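Local coordinates for ABC transporter substrate-binding protein (Rhizobium radiobacter, PDB 6TFX) that binds mannopinic acid as the solute-binding protein of an ABC transporter, probably delivering mannityl-opines for import into the bacterium, at residues D19-R29 with K97-F106. Residues are numbered along the deposited sequence; the frame is centred on the assembly and turned at random.
Sequences DPHFATTTSDR and KARDPKRSAF. With N72 ((2~{R})-2-[[(3~{R},4~{R},5~{S})-3,4,5,6-tetrakis(oxidanyl)-2-oxidanylidene-hexyl]amino]pentanedioic acid), chain C.
In this family 5 solute-binding protein, the loop that leads into ligand-pocket helix 26-35 is pinned, through D19, H21 and K97, to the C-terminal end of helix 88-98 and the loop after it. K97 reaches out with CG anti to its backbone N (chi1 -177°); its extended chain crosses the H21 ring at the ND1/CE1 edge, then bends at the last torsion (chi4 -63°). Its NZ thereby donates to D19 OD2 on the syn lone pair (2.8 Å, a salt bridge), to H21 ND1 in the ring plane (2.8 Å) and, within its own segment, to R103 O (3.0 Å). Three acceptors thus satisfy a buried ammonium, and H21 suits its place because ND1 can offer a lone pair while A98 CA and CB pack against the ring. D19 OD1 takes H21 N in an Asx turn, consistent with holding H21 where ND1 meets K97.

The backbones join through A105 N to H21 O, 2.8 Å and nearly straight (177°). F22 lays one ring face over S104 CA and touches A105 CB with CD1. F106 turns its ring edge, whose polarised C-H groups suit carbonyl oxygens, to P20 O and A23 O (CZ to A23 O 3.3 Å).

R29 NE and NH2 make weak bonds to OE1 of N72, and T26 N donates to OXT. D19 and ND1 should favour a charged K97; polar clamp and aromatic edge probably steady a loop supplying part of the grip on N72.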
loop_
_atom_site.group_PDB
_atom_site.type_symbol
_atom_site.label_atom_id
_atom_site.label_comp_id
_atom_site.label_asym_id
_atom_site.label_seq_id
_atom_site.Cartn_x
_atom_site.Cartn_y
_atom_site.Cartn_z
ATOM N N ASP A 19 -14.527 -2.309 -0.260
ATOM C CA ASP A 19 -14.782 -1.751 1.065
ATOM C C ASP A 19 -13.417 -1.144 1.417
ATOM O O ASP A 19 -12.409 -1.862 1.445
ATOM C CB ASP A 19 -15.177 -2.837 2.084
ATOM C CG ASP A 19 -15.269 -2.366 3.535
ATOM O OD1 ASP A 19 -14.703 -1.298 3.858
ATOM O OD2 ASP A 19 -15.870 -3.086 4.355
ATOM N N PRO A 20 -13.322 0.183 1.631
ATOM C CA PRO A 20 -12.010 0.787 1.879
ATOM C C PRO A 20 -11.311 0.298 3.131
ATOM O O PRO A 20 -10.084 0.446 3.242
ATOM C CB PRO A 20 -12.325 2.291 1.976
ATOM C CG PRO A 20 -13.756 2.368 2.336
ATOM C CD PRO A 20 -14.396 1.202 1.636
ATOM N N HIS A 21 -12.085 -0.277 4.082
ATOM C CA HIS A 21 -11.460 -0.784 5.311
ATOM C C HIS A 21 -10.746 -2.128 5.100
ATOM O O HIS A 21 -10.095 -2.616 6.033
ATOM C CB HIS A 21 -12.469 -0.881 6.465
ATOM C CG HIS A 21 -13.126 0.431 6.780
ATOM N ND1 HIS A 21 -14.495 0.533 6.928
ATOM C CD2 HIS A 21 -12.579 1.659 6.920
ATOM C CE1 HIS A 21 -14.739 1.815 7.163
ATOM N NE2 HIS A 21 -13.622 2.528 7.181
ATOM N N PHE A 22 -10.875 -2.724 3.888
ATOM C CA PHE A 22 -10.230 -3.996 3.540
ATOM C C PHE A 22 -9.350 -3.913 2.301
ATOM O O PHE A 22 -8.481 -4.755 2.135
ATOM C CB PHE A 22 -11.237 -5.135 3.381
ATOM C CG PHE A 22 -11.858 -5.517 4.693
ATOM C CD1 PHE A 22 -11.200 -6.385 5.567
ATOM C CD2 PHE A 22 -13.135 -5.071 5.032
ATOM C CE1 PHE A 22 -11.792 -6.754 6.791
ATOM C CE2 PHE A 22 -13.738 -5.466 6.238
ATOM C CZ PHE A 22 -13.060 -6.303 7.103
ATOM N N ALA A 23 -9.618 -2.954 1.398
ATOM C CA ALA A 23 -8.880 -2.885 0.139
ATOM C C ALA A 23 -7.383 -2.745 0.413
ATOM O O ALA A 23 -6.966 -1.799 1.087
ATOM C CB ALA A 23 -9.400 -1.729 -0.706
ATOM N N THR A 24 -6.602 -3.737 -0.073
ATOM C CA THR A 24 -5.165 -3.853 0.198
ATOM C C THR A 24 -4.302 -3.923 -1.051
ATOM O O THR A 24 -3.228 -3.324 -1.073
ATOM C CB THR A 24 -4.947 -5.088 1.081
ATOM O OG1 THR A 24 -5.702 -4.935 2.291
ATOM C CG2 THR A 24 -3.477 -5.339 1.406
ATOM N N THR A 25 -4.756 -4.657 -2.096
ATOM C CA THR A 25 -3.937 -4.730 -3.306
ATOM C C THR A 25 -3.875 -3.336 -3.941
ATOM O O THR A 25 -4.802 -2.526 -3.761
ATOM C CB THR A 25 -4.517 -5.737 -4.298
ATOM O OG1 THR A 25 -5.755 -5.233 -4.777
ATOM C CG2 THR A 25 -4.708 -7.148 -3.680
ATOM N N THR A 26 -2.818 -3.064 -4.721
ATOM C CA THR A 26 -2.741 -1.744 -5.372
ATOM C C THR A 26 -4.010 -1.494 -6.215
ATOM O O THR A 26 -4.555 -0.378 -6.187
ATOM C CB THR A 26 -1.507 -1.679 -6.275
ATOM O OG1 THR A 26 -0.362 -1.667 -5.431
ATOM C CG2 THR A 26 -1.483 -0.409 -7.127
ATOM N N SER A 27 -4.477 -2.515 -6.957
ATOM C CA SER A 27 -5.640 -2.308 -7.822
ATOM C C SER A 27 -6.897 -1.932 -7.026
ATOM O O SER A 27 -7.603 -0.995 -7.399
ATOM C CB SER A 27 -5.906 -3.530 -8.685
ATOM O OG SER A 27 -6.955 -3.213 -9.587
ATOM N N ASP A 28 -7.169 -2.648 -5.928
ATOM C CA ASP A 28 -8.365 -2.316 -5.125
ATOM C C ASP A 28 -8.184 -0.935 -4.479
ATOM O O ASP A 28 -9.120 -0.134 -4.478
ATOM C CB ASP A 28 -8.621 -3.383 -4.056
ATOM C CG ASP A 28 -9.231 -4.697 -4.537
ATOM O OD1 ASP A 28 -9.639 -4.783 -5.739
ATOM O OD2 ASP A 28 -9.322 -5.638 -3.719
ATOM N N ARG A 29 -6.954 -0.616 -3.975
ATOM C CA ARG A 29 -6.728 0.701 -3.357
ATOM C C ARG A 29 -6.889 1.831 -4.398
ATOM O O ARG A 29 -7.316 2.943 -4.049
ATOM C CB ARG A 29 -5.324 0.797 -2.749
ATOM C CG ARG A 29 -5.125 -0.104 -1.543
ATOM C CD ARG A 29 -3.722 0.128 -1.040
ATOM N NE ARG A 29 -3.312 -0.738 0.070
ATOM C CZ ARG A 29 -3.443 -0.447 1.361
ATOM N NH1 ARG A 29 -4.094 0.651 1.745
ATOM N NH2 ARG A 29 -2.951 -1.259 2.281
ATOM N N LYS A 97 -16.011 1.717 12.470
ATOM C CA LYS A 97 -15.804 0.483 11.703
ATOM C C LYS A 97 -14.293 0.320 11.438
ATOM O O LYS A 97 -13.751 -0.738 11.711
ATOM C CB LYS A 97 -16.584 0.515 10.383
ATOM C CG LYS A 97 -16.457 -0.770 9.571
ATOM C CD LYS A 97 -17.325 -0.693 8.316
ATOM C CE LYS A 97 -17.149 -1.895 7.415
ATOM N NZ LYS A 97 -15.753 -2.004 6.903
ATOM N N ALA A 98 -13.616 1.398 10.991
ATOM C CA ALA A 98 -12.181 1.377 10.687
ATOM C C ALA A 98 -11.348 0.933 11.892
ATOM O O ALA A 98 -10.354 0.238 11.711
ATOM C CB ALA A 98 -11.737 2.769 10.254
ATOM N N ARG A 99 -11.744 1.340 13.106
ATOM C CA ARG A 99 -10.979 1.036 14.312
ATOM C C ARG A 99 -11.356 -0.280 14.998
ATOM O O ARG A 99 -10.794 -0.604 16.044
ATOM C CB ARG A 99 -11.021 2.214 15.293
ATOM C CG ARG A 99 -12.343 2.458 15.982
ATOM C CD ARG A 99 -12.379 3.924 16.403
ATOM N NE ARG A 99 -13.539 4.234 17.246
ATOM C CZ ARG A 99 -13.550 4.142 18.569
ATOM N NH1 ARG A 99 -12.472 3.726 19.223
ATOM N NH2 ARG A 99 -14.641 4.457 19.253
ATOM N N ASP A 100 -12.265 -1.063 14.374
ATOM C CA ASP A 100 -12.733 -2.336 14.905
ATOM C C ASP A 100 -11.996 -3.500 14.231
ATOM O O ASP A 100 -12.182 -3.695 13.026
ATOM C CB ASP A 100 -14.247 -2.450 14.657
ATOM C CG ASP A 100 -14.897 -3.698 15.234
ATOM O OD1 ASP A 100 -14.153 -4.604 15.700
ATOM O OD2 ASP A 100 -16.143 -3.778 15.204
ATOM N N PRO A 101 -11.192 -4.308 14.980
ATOM C CA PRO A 101 -10.461 -5.421 14.329
ATOM C C PRO A 101 -11.344 -6.467 13.662
ATOM O O PRO A 101 -10.867 -7.214 12.817
ATOM C CB PRO A 101 -9.611 -6.018 15.463
ATOM C CG PRO A 101 -10.190 -5.539 16.701
ATOM C CD PRO A 101 -10.857 -4.212 16.418
ATOM N N LYS A 102 -12.631 -6.499 14.019
ATOM C CA LYS A 102 -13.582 -7.447 13.436
ATOM C C LYS A 102 -14.183 -6.970 12.112
ATOM O O LYS A 102 -14.817 -7.775 11.418
ATOM C CB LYS A 102 -14.716 -7.724 14.449
ATOM C CG LYS A 102 -14.240 -8.435 15.714
ATOM C CD LYS A 102 -15.383 -8.693 16.686
ATOM C CE LYS A 102 -14.889 -9.400 17.926
ATOM N NZ LYS A 102 -15.966 -9.548 18.937
ATOM N N ARG A 103 -14.012 -5.671 11.764
ATOM C CA ARG A 103 -14.637 -5.086 10.573
ATOM C C ARG A 103 -13.668 -4.241 9.736
ATOM O O ARG A 103 -14.105 -3.461 8.892
ATOM C CB ARG A 103 -15.834 -4.213 10.994
ATOM C CG ARG A 103 -16.927 -4.977 11.750
ATOM C CD ARG A 103 -18.153 -4.104 12.008
ATOM N NE ARG A 103 -17.864 -3.099 13.030
ATOM C CZ ARG A 103 -18.396 -1.878 13.060
ATOM N NH1 ARG A 103 -19.266 -1.499 12.127
ATOM N NH2 ARG A 103 -18.060 -1.025 14.021
ATOM N N SER A 104 -12.358 -4.411 9.953
ATOM C CA SER A 104 -11.382 -3.585 9.265
ATOM C C SER A 104 -10.039 -4.299 9.274
ATOM O O SER A 104 -9.726 -4.994 10.249
ATOM C CB SER A 104 -11.240 -2.278 10.038
ATOM O OG SER A 104 -10.170 -1.488 9.542
ATOM N N ALA A 105 -9.256 -4.117 8.210
ATOM C CA ALA A 105 -7.918 -4.710 8.147
ATOM C C ALA A 105 -6.894 -3.719 8.711
ATOM O O ALA A 105 -5.716 -4.066 8.837
ATOM C CB ALA A 105 -7.562 -5.043 6.700
ATOM N N PHE A 106 -7.338 -2.490 9.045
ATOM C CA PHE A 106 -6.453 -1.395 9.450
ATOM C C PHE A 106 -6.711 -0.842 10.846
ATOM O O PHE A 106 -6.287 0.281 11.155
ATOM C CB PHE A 106 -6.563 -0.279 8.388
ATOM C CG PHE A 106 -6.463 -0.768 6.958
ATOM C CD1 PHE A 106 -5.350 -1.495 6.525
ATOM C CD2 PHE A 106 -7.488 -0.526 6.047
ATOM C CE1 PHE A 106 -5.264 -1.965 5.205
ATOM C CE2 PHE A 106 -7.375 -0.952 4.717
ATOM C CZ PHE A 106 -6.281 -1.698 4.313
HETATM O OAB N72 C . 8.607 -5.635 -8.346
HETATM C CAF N72 C . 7.993 -5.466 -7.054
HETATM C CAG N72 C . 6.428 -5.456 -7.007
HETATM O OAC N72 C . 5.840 -5.268 -8.253
HETATM C CAH N72 C . 5.916 -4.656 -5.807
HETATM O OAM N72 C . 6.731 -3.801 -5.100
HETATM C CAI N72 C . 4.730 -3.734 -5.603
HETATM O OAD N72 C . 4.411 -3.059 -6.800
HETATM C CAJ N72 C . 3.611 -4.402 -4.841
HETATM O OAE N72 C . 3.901 -5.364 -4.084
HETATM C CAK N72 C . 2.140 -3.942 -5.047
HETATM N N N72 C . 1.629 -3.287 -3.867
HETATM C CA N72 C . 0.568 -3.829 -3.105
HETATM C C N72 C . 0.158 -5.253 -3.353
HETATM O O N72 C . 0.514 -6.380 -2.824
HETATM C CB N72 C . 0.728 -3.424 -1.637
HETATM C CG N72 C . 0.071 -4.270 -0.546
HETATM C CD N72 C . -0.290 -3.470 0.708
HETATM O OE1 N72 C . -0.590 -2.234 0.651
HETATM O OE2 N72 C . -0.302 -4.064 1.809
HETATM O OXT N72 C . -0.729 -5.124 -4.217
#